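Local coordinates for protein deoxyhypusine hydroxylase (Homo sapiens, PDB 4D50) that hydroxylates the deoxyhypusine side chain of translation factor eIF5A with a diiron centre and molecular oxygen, completing the formation of hypusine, at residues 102-116 with 126-138. Numbering follows the deposited sequence.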
loop_
_atom_site.group_PDB
_atom_site.type_symbol
_atom_site.label_atom_id
_atom_site.label_comp_id
_atom_site.label_asym_id
_atom_site.label_seq_id
_atom_site.Cartn_x
_atom_site.Cartn_y
_atom_site.Cartn_z
ATOM N N ALA A 102 6.118 -4.996 -7.997
ATOM C CA ALA A 102 7.062 -4.841 -6.907
ATOM C C ALA A 102 7.997 -5.950 -6.887
ATOM O O ALA A 102 9.158 -5.768 -6.567
ATOM C CB ALA A 102 6.322 -4.674 -5.601
ATOM N N ILE A 103 7.525 -7.128 -7.252
ATOM C CA ILE A 103 8.384 -8.316 -7.314
ATOM C C ILE A 103 9.440 -8.154 -8.410
ATOM O O ILE A 103 10.587 -8.528 -8.188
ATOM C CB ILE A 103 7.567 -9.569 -7.532
ATOM C CG1 ILE A 103 6.754 -9.866 -6.262
ATOM C CG2 ILE A 103 8.448 -10.806 -7.829
ATOM C CD1 ILE A 103 5.613 -10.865 -6.486
ATOM N N GLY A 104 9.116 -7.430 -9.464
ATOM C CA GLY A 104 10.171 -6.955 -10.394
ATOM C C GLY A 104 10.612 -7.986 -11.396
ATOM O O GLY A 104 11.613 -7.771 -12.117
ATOM N N ASP A 105 9.881 -9.083 -11.484
ATOM C CA ASP A 105 10.213 -10.158 -12.407
ATOM C C ASP A 105 9.516 -9.936 -13.739
ATOM O O ASP A 105 8.301 -9.948 -13.818
ATOM C CB ASP A 105 9.771 -11.481 -11.786
ATOM C CG ASP A 105 10.186 -12.704 -12.591
ATOM O OD1 ASP A 105 10.309 -12.652 -13.850
ATOM O OD2 ASP A 105 10.271 -13.754 -11.940
ATOM N N PRO A 106 10.285 -9.791 -14.829
ATOM C CA PRO A 106 9.689 -9.504 -16.153
ATOM C C PRO A 106 8.774 -10.584 -16.770
ATOM O O PRO A 106 8.111 -10.317 -17.747
ATOM C CB PRO A 106 10.911 -9.239 -17.038
ATOM C CG PRO A 106 12.068 -9.871 -16.345
ATOM C CD PRO A 106 11.741 -10.011 -14.877
ATOM N N GLU A 107 8.787 -11.791 -16.220
ATOM C CA GLU A 107 7.846 -12.870 -16.546
ATOM C C GLU A 107 6.405 -12.370 -16.591
ATOM O O GLU A 107 5.625 -12.835 -17.364
ATOM C CB GLU A 107 7.964 -13.915 -15.437
ATOM C CG GLU A 107 6.984 -15.090 -15.458
ATOM C CD GLU A 107 6.966 -15.822 -14.122
ATOM O OE1 GLU A 107 8.046 -15.894 -13.469
ATOM O OE2 GLU A 107 5.876 -16.312 -13.704
ATOM N N VAL A 108 6.100 -11.383 -15.739
ATOM C CA VAL A 108 4.738 -10.808 -15.631
ATOM C C VAL A 108 4.472 -9.633 -16.531
ATOM O O VAL A 108 3.373 -9.133 -16.550
ATOM C CB VAL A 108 4.396 -10.430 -14.162
ATOM C CG1 VAL A 108 4.637 -11.601 -13.245
ATOM C CG2 VAL A 108 5.177 -9.200 -13.666
ATOM N N LEU A 109 5.437 -9.228 -17.360
ATOM C CA LEU A 109 5.196 -7.999 -18.215
ATOM C C LEU A 109 4.014 -8.104 -19.116
ATOM O O LEU A 109 3.262 -7.163 -19.278
ATOM C CB LEU A 109 6.371 -7.728 -19.132
ATOM C CG LEU A 109 7.113 -6.445 -19.239
ATOM C CD1 LEU A 109 7.885 -6.507 -20.550
ATOM C CD2 LEU A 109 6.231 -5.221 -19.133
ATOM N N GLU A 110 3.779 -9.289 -19.676
ATOM C CA GLU A 110 2.754 -9.406 -20.698
ATOM C C GLU A 110 1.360 -9.271 -20.074
ATOM O O GLU A 110 0.491 -8.559 -20.624
ATOM C CB GLU A 110 2.937 -10.693 -21.565
ATOM C CG GLU A 110 3.953 -10.522 -22.730
ATOM C CD GLU A 110 3.846 -9.152 -23.496
ATOM O OE1 GLU A 110 2.825 -8.870 -24.173
ATOM O OE2 GLU A 110 4.807 -8.334 -23.402
ATOM N N ILE A 111 1.156 -9.912 -18.948
ATOM C CA ILE A 111 -0.103 -9.759 -18.197
ATOM C C ILE A 111 -0.315 -8.319 -17.732
ATOM O O ILE A 111 -1.429 -7.815 -17.767
ATOM C CB ILE A 111 -0.246 -10.769 -17.046
ATOM C CG1 ILE A 111 -1.646 -10.652 -16.452
ATOM C CG2 ILE A 111 0.730 -10.563 -15.906
ATOM C CD1 ILE A 111 -2.227 -11.996 -16.045
ATOM N N LEU A 112 0.745 -7.673 -17.213
ATOM C CA LEU A 112 0.594 -6.259 -16.837
ATOM C C LEU A 112 0.251 -5.356 -18.003
ATOM O O LEU A 112 -0.533 -4.463 -17.889
ATOM C CB LEU A 112 1.804 -5.746 -16.071
ATOM C CG LEU A 112 2.040 -6.464 -14.756
ATOM C CD1 LEU A 112 3.346 -6.051 -14.176
ATOM C CD2 LEU A 112 0.963 -6.278 -13.720
ATOM N N LYS A 113 0.860 -5.577 -19.165
ATOM C CA LYS A 113 0.434 -4.828 -20.351
ATOM C C LYS A 113 -1.053 -5.088 -20.724
ATOM O O LYS A 113 -1.763 -4.157 -21.128
ATOM C CB LYS A 113 1.326 -5.202 -21.559
ATOM C CG LYS A 113 2.703 -4.581 -21.423
ATOM C CD LYS A 113 3.648 -5.183 -22.483
ATOM C CE LYS A 113 4.729 -4.164 -22.796
ATOM N NZ LYS A 113 5.976 -4.692 -23.417
ATOM N N GLN A 114 -1.482 -6.343 -20.628
ATOM C CA GLN A 114 -2.867 -6.741 -20.924
ATOM C C GLN A 114 -3.837 -5.933 -20.008
ATOM O O GLN A 114 -4.772 -5.326 -20.458
ATOM C CB GLN A 114 -3.018 -8.249 -20.669
ATOM C CG GLN A 114 -4.404 -8.875 -20.823
ATOM C CD GLN A 114 -4.437 -10.377 -20.511
ATOM O OE1 GLN A 114 -3.528 -10.934 -19.876
ATOM N NE2 GLN A 114 -5.503 -11.047 -20.970
ATOM N N TYR A 115 -3.522 -5.919 -18.723
ATOM C CA TYR A 115 -4.420 -5.363 -17.724
ATOM C C TYR A 115 -4.274 -3.872 -17.625
ATOM O O TYR A 115 -5.020 -3.244 -16.892
ATOM C CB TYR A 115 -4.350 -6.091 -16.380
ATOM C CG TYR A 115 -5.136 -7.357 -16.386
ATOM C CD1 TYR A 115 -4.581 -8.525 -16.900
ATOM C CD2 TYR A 115 -6.388 -7.428 -15.859
ATOM C CE1 TYR A 115 -5.316 -9.692 -16.965
ATOM C CE2 TYR A 115 -7.124 -8.589 -15.894
ATOM C CZ TYR A 115 -6.586 -9.704 -16.456
ATOM O OH TYR A 115 -7.358 -10.864 -16.531
ATOM N N SER A 116 -3.378 -3.301 -18.433
ATOM C CA SER A 116 -3.305 -1.887 -18.581
ATOM C C SER A 116 -4.545 -1.347 -19.251
ATOM O O SER A 116 -4.751 -0.123 -19.197
ATOM C CB SER A 116 -2.052 -1.473 -19.401
ATOM O OG SER A 116 -0.858 -1.747 -18.639
ATOM N N THR A 126 -2.867 1.175 -12.265
ATOM C CA THR A 126 -1.856 0.419 -11.491
ATOM C C THR A 126 -0.962 -0.385 -12.467
ATOM O O THR A 126 0.264 -0.364 -12.304
ATOM C CB THR A 126 -2.533 -0.614 -10.594
ATOM O OG1 THR A 126 -3.270 0.124 -9.592
ATOM C CG2 THR A 126 -1.551 -1.550 -9.980
ATOM N N CYS A 127 -1.552 -1.007 -13.490
ATOM C CA CYS A 127 -0.780 -1.916 -14.330
ATOM C C CYS A 127 0.052 -1.062 -15.308
ATOM O O CYS A 127 1.196 -1.438 -15.691
ATOM C CB CYS A 127 -1.679 -2.977 -15.081
ATOM S SG CYS A 127 -2.447 -4.103 -13.937
ATOM N N GLN A 128 -0.439 0.126 -15.667
ATOM C CA GLN A 128 0.380 1.034 -16.474
ATOM C C GLN A 128 1.625 1.424 -15.743
ATOM O O GLN A 128 2.721 1.456 -16.317
ATOM C CB GLN A 128 -0.435 2.237 -16.895
ATOM C CG GLN A 128 -1.542 1.864 -17.898
ATOM C CD GLN A 128 -2.584 2.944 -17.980
ATOM O OE1 GLN A 128 -2.281 4.119 -17.753
ATOM N NE2 GLN A 128 -3.797 2.572 -18.205
ATOM N N LEU A 129 1.477 1.724 -14.476
ATOM C CA LEU A 129 2.601 2.103 -13.624
ATOM C C LEU A 129 3.575 0.977 -13.475
ATOM O O LEU A 129 4.796 1.206 -13.535
ATOM C CB LEU A 129 2.100 2.577 -12.238
ATOM C CG LEU A 129 1.419 3.911 -12.237
ATOM C CD1 LEU A 129 0.738 4.166 -10.887
ATOM C CD2 LEU A 129 2.355 5.054 -12.524
ATOM N N ALA A 130 3.064 -0.252 -13.364
ATOM C CA ALA A 130 3.926 -1.377 -13.057
ATOM C C ALA A 130 4.750 -1.715 -14.336
ATOM O O ALA A 130 5.874 -2.102 -14.205
ATOM C CB ALA A 130 3.149 -2.499 -12.476
ATOM N N VAL A 131 4.146 -1.591 -15.521
ATOM C CA VAL A 131 4.863 -1.779 -16.790
ATOM C C VAL A 131 5.980 -0.736 -16.916
ATOM O O VAL A 131 7.083 -1.077 -17.206
ATOM C CB VAL A 131 3.918 -1.701 -17.991
ATOM C CG1 VAL A 131 4.738 -1.617 -19.271
ATOM C CG2 VAL A 131 2.980 -2.912 -17.998
ATOM N N ARG A 132 5.699 0.504 -16.533
ATOM C CA ARG A 132 6.777 1.495 -16.573
ATOM C C ARG A 132 7.901 1.181 -15.547
ATOM O O ARG A 132 9.082 1.438 -15.795
ATOM C CB ARG A 132 6.172 2.891 -16.268
ATOM C CG ARG A 132 5.313 3.546 -17.355
ATOM C CD ARG A 132 6.051 3.898 -18.626
ATOM N NE ARG A 132 7.249 4.704 -18.412
ATOM C CZ ARG A 132 7.286 6.042 -18.323
ATOM N NH1 ARG A 132 6.197 6.781 -18.395
ATOM N NH2 ARG A 132 8.487 6.655 -18.189
ATOM N N ARG A 133 7.528 0.719 -14.349
ATOM C CA ARG A 133 8.528 0.320 -13.338
ATOM C C ARG A 133 9.373 -0.839 -13.874
ATOM O O ARG A 133 10.627 -0.810 -13.823
ATOM C CB ARG A 133 7.893 -0.039 -11.985
ATOM C CG ARG A 133 8.899 -0.514 -10.965
ATOM C CD ARG A 133 8.217 -0.885 -9.633
ATOM N NE ARG A 133 8.854 -2.084 -9.042
ATOM C CZ ARG A 133 10.008 -2.126 -8.378
ATOM N NH1 ARG A 133 10.778 -1.042 -8.263
ATOM N NH2 ARG A 133 10.450 -3.296 -7.918
ATOM N N LEU A 134 8.722 -1.830 -14.469
ATOM C CA LEU A 134 9.524 -2.947 -15.003
ATOM C C LEU A 134 10.493 -2.463 -16.115
ATOM O O LEU A 134 11.630 -2.922 -16.151
ATOM C CB LEU A 134 8.685 -4.103 -15.461
ATOM C CG LEU A 134 7.937 -4.832 -14.359
ATOM C CD1 LEU A 134 7.088 -5.957 -14.941
ATOM C CD2 LEU A 134 8.815 -5.345 -13.233
ATOM N N GLU A 135 10.039 -1.556 -16.970
ATOM C CA GLU A 135 10.861 -0.992 -17.996
ATOM C C GLU A 135 12.021 -0.205 -17.395
ATOM O O GLU A 135 13.137 -0.227 -17.920
ATOM C CB GLU A 135 10.019 -0.167 -18.957
ATOM C CG GLU A 135 8.997 -1.092 -19.684
ATOM C CD GLU A 135 8.018 -0.378 -20.595
ATOM O OE1 GLU A 135 7.760 0.874 -20.406
ATOM O OE2 GLU A 135 7.498 -1.111 -21.493
ATOM N N TRP A 136 11.764 0.494 -16.301
ATOM C CA TRP A 136 12.828 1.240 -15.623
ATOM C C TRP A 136 13.887 0.307 -15.058
ATOM O O TRP A 136 15.089 0.452 -15.296
ATOM C CB TRP A 136 12.205 2.204 -14.619
ATOM C CG TRP A 136 13.136 3.243 -14.043
ATOM C CD1 TRP A 136 13.214 4.512 -14.395
ATOM C CD2 TRP A 136 14.086 3.040 -13.017
ATOM N NE1 TRP A 136 14.125 5.157 -13.645
ATOM C CE2 TRP A 136 14.716 4.252 -12.799
ATOM C CE3 TRP A 136 14.467 1.928 -12.258
ATOM C CZ2 TRP A 136 15.694 4.421 -11.850
ATOM C CZ3 TRP A 136 15.476 2.091 -11.271
ATOM C CH2 TRP A 136 16.111 3.334 -11.117
ATOM N N LEU A 137 13.451 -0.727 -14.373
ATOM C CA LEU A 137 14.346 -1.680 -13.789
ATOM C C LEU A 137 15.228 -2.325 -14.888
ATOM O O LEU A 137 16.460 -2.432 -14.724
ATOM C CB LEU A 137 13.571 -2.798 -13.143
ATOM C CG LEU A 137 12.830 -2.450 -11.846
ATOM C CD1 LEU A 137 11.969 -3.654 -11.492
ATOM C CD2 LEU A 137 13.833 -2.096 -10.762
ATOM N N GLN A 138 14.584 -2.681 -15.978
ATOM C CA GLN A 138 15.292 -3.294 -17.108
ATOM C C GLN A 138 16.347 -2.324 -17.625
ATOM O O GLN A 138 17.459 -2.755 -17.889
ATOM C CB GLN A 138 14.312 -3.677 -18.201
ATOM C CG GLN A 138 14.982 -4.360 -19.376
ATOM C CD GLN A 138 15.426 -3.406 -20.430
ATOM O OE1 GLN A 138 14.676 -2.517 -20.832
ATOM N NE2 GLN A 138 16.606 -3.660 -20.973
#
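Leu112 is the central bump. Its side chain enters the face of helix 126-138 as a knob and fills the hole formed by Cys127, Ala130, Val131 and Leu134. With chi1 at -62°, CG points away from its own carbonyl carbon, and the isobutyl group forks over the floor of that hole. Leu112 CD1 lies 3.9 Å from Ala130 CB and also meets Leu134 CD1, while CD2 turns to Cys127 SG. Val131 CG2 forms one wall of the hole and lies 3.6 Å from Leu112 CB.

Val131 is itself a wedge. CG2 also packs against the backbone N and CG of Lys113, and CG1 meets Leu109 CD2. Leu134 spreads its two methyls over different hollows: CD1 faces Val108 CG2 and Leu112, and Leu134 CD2 lies 3.5 Å from Gly104 CA. Gly104 follows the end of helix 90-103 with positive phi, which suits glycine. The missing CB leaves room for Leu137 CD1.

Helix 109-115 belongs to the second HEAT-like repeat and packs on helix 121-140. The two run roughly antiparallel, at 144° between the segments 109-115 and 126-138, whose axes come within 8.0 Å. This is the helix-on-helix stacking of an alpha-solenoid.

Polar bonds mark both ends. Gln128 NE2 gives a nearly straight bond of 3.0 Å to Ser116 O, received in the carbonyl plane. The extended Gln128 chain brings its CG against Ser116 CB on the way. Ser116 OG turns back to Leu112 O, 2.8 Å away. That same carbonyl oxygen touches Cys127 CB. At the other end, Arg133 NH2 reaches Ala102 O from the guanidinium edge in a weak bond. The guanidinium has stronger partners in Gly101 O, through NE, and Glu143. Leu137 CD1 lies over one face of the Arg133 guanidinium, 3.9 Å above the plane.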